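Local coordinates for protein digeranylgeranylglycerophospholipid reductase (Sulfolobus acidocaldarius, PDB 4OPC) that uses FAD to hydrogenate the double bonds of geranylgeranyl chains, turning unsaturated archaeols into the saturated lipids of archaeal membranes, at residues A123-V133 / F164-L172. Sequence-based numbering, arbitrary orientation.
Sequences AMKPIFEDGYV and FRSKLPPEL. With FDA (dihydroflavine-adenine dinucleotide), chain B.
Pro-126 and Phe-164 give a compact example of a proline laid on an aromatic face: CG of Pro-126 stands 3.8 Å from the centroid of the Phe-164 ring, 16° off its normal, a CH-pi contact displaced toward the rim. With CG of Phe-164 anti to its backbone N (chi1 -176°), the ring extends alongside the proline, one face toward its CG, and CE1 of Phe-164 comes to 3.4 Å from CA of Pro-126. Val-133 CG1 lies at the edge of the same ring. A second CH-pi pair repeats the theme further along, its roles exchanged between the segments: CD of Pro-169 sits over one face of Phe-128, 4.2 Å from the ring centroid.

Apolar side chains join the two pairs. Leu-168 turns CD2 to Pro-126 CB at 3.6 Å and also to the Phe-128 ring, while its CD1 meets Val-133 CG2; Leu-172 CD1 touches Phe-128 CZ at 3.7 Å. The hairpin of strands 121-129 and 132-140, closed by a type I' turn from Glu-129 to Tyr-132, belongs to the small sheet beside the Rossmann-type FAD-binding core, and the loop following strand 153-156 packs against it. A classic beta bulge at Met-124 and Lys-125, opposite Val-137, interrupts the first strand.

Polar contacts gather at the cofactor end. The extended Lys-167 chain carries NZ to the Met-124 O, 2.8 Å away, with a C=O...N angle of 150°, and a water links that NZ to Ala-123 O. Ala-123 O also accepts a hydrogen bond from the adenine N6A of the dihydroflavin cofactor, while Ala-123 N donates to N1A at 3.0 Å.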
loop_
_atom_site.group_PDB
_atom_site.type_symbol
_atom_site.label_atom_id
_atom_site.label_comp_id
_atom_site.label_asym_id
_atom_site.label_seq_id
_atom_site.Cartn_x
_atom_site.Cartn_y
_atom_site.Cartn_z
ATOM N N ALA A 123 14.129 10.620 -12.876
ATOM C CA ALA A 123 15.316 10.743 -12.040
ATOM C C ALA A 123 16.188 9.524 -12.314
ATOM O O ALA A 123 15.819 8.392 -11.990
ATOM C CB ALA A 123 14.943 10.856 -10.569
ATOM N N MET A 124 17.332 9.760 -12.944
ATOM C CA MET A 124 18.190 8.701 -13.436
ATOM C C MET A 124 19.180 8.218 -12.406
ATOM O O MET A 124 19.490 7.035 -12.351
ATOM C CB MET A 124 18.946 9.171 -14.673
ATOM C CG MET A 124 18.060 9.271 -15.904
ATOM S SD MET A 124 17.321 7.666 -16.352
ATOM C CE MET A 124 16.501 8.051 -17.903
ATOM N N LYS A 125 19.711 9.128 -11.603
ATOM C CA LYS A 125 20.625 8.693 -10.557
ATOM C C LYS A 125 20.699 9.705 -9.429
ATOM O O LYS A 125 20.487 10.900 -9.636
ATOM C CB LYS A 125 22.015 8.392 -11.110
ATOM C CG LYS A 125 22.787 9.596 -11.531
ATOM C CD LYS A 125 24.178 9.198 -12.017
ATOM C CE LYS A 125 24.870 10.360 -12.707
ATOM N NZ LYS A 125 26.268 10.023 -13.124
ATOM N N PRO A 126 20.979 9.222 -8.217
ATOM C CA PRO A 126 21.143 10.127 -7.078
ATOM C C PRO A 126 22.411 10.954 -7.169
ATOM O O PRO A 126 23.420 10.528 -7.742
ATOM C CB PRO A 126 21.269 9.176 -5.880
ATOM C CG PRO A 126 20.660 7.896 -6.348
ATOM C CD PRO A 126 20.987 7.807 -7.803
ATOM N N ILE A 127 22.344 12.157 -6.617
ATOM C CA ILE A 127 23.554 12.868 -6.242
ATOM C C ILE A 127 23.783 12.472 -4.794
ATOM O O ILE A 127 22.924 12.704 -3.942
ATOM C CB ILE A 127 23.395 14.394 -6.342
ATOM C CG1 ILE A 127 22.996 14.794 -7.765
ATOM C CG2 ILE A 127 24.693 15.098 -5.921
ATOM C CD1 ILE A 127 22.573 16.229 -7.874
ATOM N N PHE A 128 24.913 11.828 -4.521
ATOM C CA PHE A 128 25.191 11.328 -3.182
ATOM C C PHE A 128 26.606 11.717 -2.812
ATOM O O PHE A 128 27.562 11.318 -3.479
ATOM C CB PHE A 128 25.035 9.811 -3.127
ATOM C CG PHE A 128 25.161 9.242 -1.744
ATOM C CD1 PHE A 128 24.118 9.353 -0.839
ATOM C CD2 PHE A 128 26.320 8.602 -1.348
ATOM C CE1 PHE A 128 24.231 8.842 0.445
ATOM C CE2 PHE A 128 26.436 8.082 -0.063
ATOM C CZ PHE A 128 25.389 8.205 0.827
ATOM N N GLU A 129 26.748 12.527 -1.771
ATOM C CA GLU A 129 28.056 13.048 -1.420
ATOM C C GLU A 129 28.154 13.227 0.087
ATOM O O GLU A 129 27.193 13.641 0.739
ATOM C CB GLU A 129 28.327 14.345 -2.199
ATOM C CG GLU A 129 28.479 15.610 -1.389
ATOM C CD GLU A 129 28.377 16.856 -2.257
ATOM O OE1 GLU A 129 28.006 16.727 -3.446
ATOM O OE2 GLU A 129 28.662 17.963 -1.751
ATOM N N ASP A 130 29.309 12.869 0.636
ATOM C CA ASP A 130 29.555 12.973 2.075
ATOM C C ASP A 130 28.428 12.349 2.905
ATOM O O ASP A 130 28.030 12.884 3.940
ATOM C CB ASP A 130 29.783 14.432 2.476
ATOM C CG ASP A 130 31.001 15.030 1.807
ATOM O OD1 ASP A 130 31.955 14.276 1.528
ATOM O OD2 ASP A 130 31.008 16.253 1.561
ATOM N N GLY A 131 27.908 11.215 2.439
ATOM C CA GLY A 131 26.916 10.466 3.186
ATOM C C GLY A 131 25.485 10.951 3.042
ATOM O O GLY A 131 24.586 10.399 3.664
ATOM N N TYR A 132 25.270 11.979 2.224
ATOM C CA TYR A 132 23.943 12.563 2.064
ATOM C C TYR A 132 23.432 12.448 0.651
ATOM O O TYR A 132 24.176 12.637 -0.317
ATOM C CB TYR A 132 23.977 14.057 2.386
ATOM C CG TYR A 132 23.828 14.400 3.838
ATOM C CD1 TYR A 132 24.835 14.112 4.745
ATOM C CD2 TYR A 132 22.679 15.034 4.303
ATOM C CE1 TYR A 132 24.700 14.435 6.086
ATOM C CE2 TYR A 132 22.535 15.360 5.633
ATOM C CZ TYR A 132 23.549 15.063 6.523
ATOM O OH TYR A 132 23.431 15.392 7.858
ATOM N N VAL A 133 22.143 12.182 0.522
ATOM C CA VAL A 133 21.473 12.432 -0.746
ATOM C C VAL A 133 21.358 13.941 -0.894
ATOM O O VAL A 133 20.910 14.635 0.031
ATOM C CB VAL A 133 20.077 11.808 -0.768
ATOM C CG1 VAL A 133 19.326 12.243 -2.033
ATOM C CG2 VAL A 133 20.178 10.285 -0.683
ATOM N N PHE A 164 15.025 4.957 -7.558
ATOM C CA PHE A 164 16.040 5.908 -7.129
ATOM C C PHE A 164 16.815 5.374 -5.932
ATOM O O PHE A 164 18.044 5.273 -5.972
ATOM C CB PHE A 164 15.365 7.247 -6.818
ATOM C CG PHE A 164 16.309 8.354 -6.441
ATOM C CD1 PHE A 164 16.910 9.125 -7.422
ATOM C CD2 PHE A 164 16.552 8.657 -5.115
ATOM C CE1 PHE A 164 17.746 10.174 -7.079
ATOM C CE2 PHE A 164 17.396 9.705 -4.776
ATOM C CZ PHE A 164 17.988 10.457 -5.764
ATOM N N ARG A 165 16.106 4.992 -4.871
ATOM C CA ARG A 165 16.788 4.512 -3.670
ATOM C C ARG A 165 17.593 3.235 -3.909
ATOM O O ARG A 165 18.589 2.994 -3.213
ATOM C CB ARG A 165 15.822 4.348 -2.492
ATOM C CG ARG A 165 14.800 3.224 -2.625
ATOM C CD ARG A 165 13.858 3.268 -1.427
ATOM N NE ARG A 165 12.960 2.118 -1.323
ATOM C CZ ARG A 165 13.292 0.950 -0.784
ATOM N NH1 ARG A 165 14.512 0.760 -0.294
ATOM N NH2 ARG A 165 12.400 -0.035 -0.743
ATOM N N SER A 166 17.193 2.428 -4.890
ATOM C CA SER A 166 17.932 1.200 -5.181
ATOM C C SER A 166 19.302 1.489 -5.779
ATOM O O SER A 166 20.126 0.585 -5.904
ATOM C CB SER A 166 17.152 0.294 -6.126
ATOM O OG SER A 166 16.958 0.920 -7.381
ATOM N N LYS A 167 19.548 2.749 -6.143
ATOM C CA LYS A 167 20.822 3.144 -6.746
ATOM C C LYS A 167 21.776 3.761 -5.738
ATOM O O LYS A 167 22.877 4.186 -6.103
ATOM C CB LYS A 167 20.576 4.086 -7.927
ATOM C CG LYS A 167 19.839 3.389 -9.065
ATOM C CD LYS A 167 19.656 4.271 -10.283
ATOM C CE LYS A 167 18.853 3.545 -11.344
ATOM N NZ LYS A 167 18.794 4.312 -12.627
ATOM N N LEU A 168 21.361 3.805 -4.476
ATOM C CA LEU A 168 22.217 4.303 -3.408
ATOM C C LEU A 168 23.109 3.166 -2.884
ATOM O O LEU A 168 22.850 1.995 -3.171
ATOM C CB LEU A 168 21.346 4.885 -2.292
ATOM C CG LEU A 168 20.596 6.155 -2.681
ATOM C CD1 LEU A 168 19.558 6.509 -1.623
ATOM C CD2 LEU A 168 21.587 7.292 -2.871
ATOM N N PRO A 169 24.169 3.504 -2.128
ATOM C CA PRO A 169 25.076 2.467 -1.615
ATOM C C PRO A 169 24.326 1.421 -0.809
ATOM O O PRO A 169 23.516 1.783 0.045
ATOM C CB PRO A 169 26.024 3.261 -0.720
ATOM C CG PRO A 169 26.076 4.604 -1.365
ATOM C CD PRO A 169 24.684 4.859 -1.865
ATOM N N PRO A 170 24.582 0.129 -1.078
ATOM C CA PRO A 170 23.756 -0.948 -0.519
ATOM C C PRO A 170 23.843 -1.087 1.000
ATOM O O PRO A 170 22.942 -1.673 1.596
ATOM C CB PRO A 170 24.298 -2.204 -1.212
ATOM C CG PRO A 170 25.678 -1.846 -1.619
ATOM C CD PRO A 170 25.631 -0.387 -1.972
ATOM N N GLU A 171 24.890 -0.549 1.615
ATOM C CA GLU A 171 25.028 -0.638 3.064
ATOM C C GLU A 171 24.035 0.259 3.819
ATOM O O GLU A 171 23.816 0.068 5.015
ATOM C CB GLU A 171 26.468 -0.340 3.501
ATOM C CG GLU A 171 26.916 1.098 3.314
ATOM C CD GLU A 171 27.525 1.361 1.946
ATOM O OE1 GLU A 171 27.315 0.546 1.021
ATOM O OE2 GLU A 171 28.220 2.390 1.799
ATOM N N LEU A 172 23.426 1.220 3.124
ATOM C CA LEU A 172 22.496 2.143 3.765
ATOM C C LEU A 172 21.133 1.497 3.982
ATOM O O LEU A 172 20.615 0.828 3.094
ATOM C CB LEU A 172 22.318 3.403 2.928
ATOM C CG LEU A 172 23.601 4.133 2.553
ATOM C CD1 LEU A 172 23.226 5.396 1.827
ATOM C CD2 LEU A 172 24.430 4.430 3.800
HETATM P PA FDA B . 2.704 4.532 -7.948
HETATM O O1A FDA B . 3.313 3.330 -8.557
HETATM O O2A FDA B . 1.209 4.744 -8.149
HETATM O O5B FDA B . 3.445 5.819 -8.496
HETATM C C5B FDA B . 4.876 5.823 -8.672
HETATM C C4B FDA B . 5.197 6.873 -9.703
HETATM O O4B FDA B . 6.626 7.052 -9.773
HETATM C C3B FDA B . 4.726 6.552 -11.125
HETATM O O3B FDA B . 3.830 7.552 -11.607
HETATM C C2B FDA B . 6.035 6.422 -11.928
HETATM O O2B FDA B . 5.906 6.885 -13.262
HETATM C C1B FDA B . 6.982 7.295 -11.119
HETATM N N9A FDA B . 8.406 6.999 -11.218
HETATM C C8A FDA B . 9.033 5.819 -10.903
HETATM N N7A FDA B . 10.341 5.865 -11.010
HETATM C C5A FDA B . 10.591 7.169 -11.413
HETATM C C6A FDA B . 11.788 7.873 -11.651
HETATM N N6A FDA B . 13.003 7.355 -11.465
HETATM N N1A FDA B . 11.688 9.174 -11.987
HETATM C C2A FDA B . 10.473 9.711 -12.135
HETATM N N3A FDA B . 9.280 9.161 -11.899
HETATM C C4A FDA B . 9.412 7.887 -11.511
HETATM N N1 FDA B . -4.728 0.182 -3.190
HETATM C C2 FDA B . -5.897 0.720 -2.715
HETATM O O2 FDA B . -5.896 1.586 -1.845
HETATM N N3 FDA B . -7.064 0.274 -3.278
HETATM C C4 FDA B . -7.210 -0.744 -4.197
HETATM O O4 FDA B . -8.307 -0.946 -4.714
HETATM C C4X FDA B . -5.982 -1.308 -4.605
HETATM N N5 FDA B . -5.991 -2.301 -5.539
HETATM C C5X FDA B . -4.831 -2.641 -6.203
HETATM C C6 FDA B . -4.874 -3.441 -7.336
HETATM C C7 FDA B . -3.734 -3.722 -8.072
HETATM C C7M FDA B . -3.859 -4.486 -9.365
HETATM C C8 FDA B . -2.494 -3.228 -7.638
HETATM C C8M FDA B . -1.245 -3.458 -8.457
HETATM C C9 FDA B . -2.441 -2.439 -6.487
HETATM C C9A FDA B . -3.594 -2.123 -5.778
HETATM N N10 FDA B . -3.584 -1.294 -4.634
HETATM C C10 FDA B . -4.774 -0.805 -4.140
HETATM C "C1'" FDA B . -2.329 -0.671 -4.142
HETATM C "C2'" FDA B . -2.198 0.773 -4.661
HETATM O "O2'" FDA B . -2.509 0.836 -6.056
HETATM C "C3'" FDA B . -0.770 1.285 -4.458
HETATM O "O3'" FDA B . -0.376 0.987 -3.126
HETATM C "C4'" FDA B . -0.584 2.798 -4.641
HETATM O "O4'" FDA B . -1.185 3.259 -5.850
HETATM C "C5'" FDA B . 0.879 3.178 -4.611
HETATM O "O5'" FDA B . 1.028 4.584 -4.890
HETATM P P FDA B . 2.482 5.199 -5.084
HETATM O O1P FDA B . 2.297 6.639 -5.332
HETATM O O2P FDA B . 3.420 4.782 -3.961
HETATM O O3P FDA B . 3.068 4.465 -6.379
HETATM O O HOH W 1 16.052 5.638 -12.021
#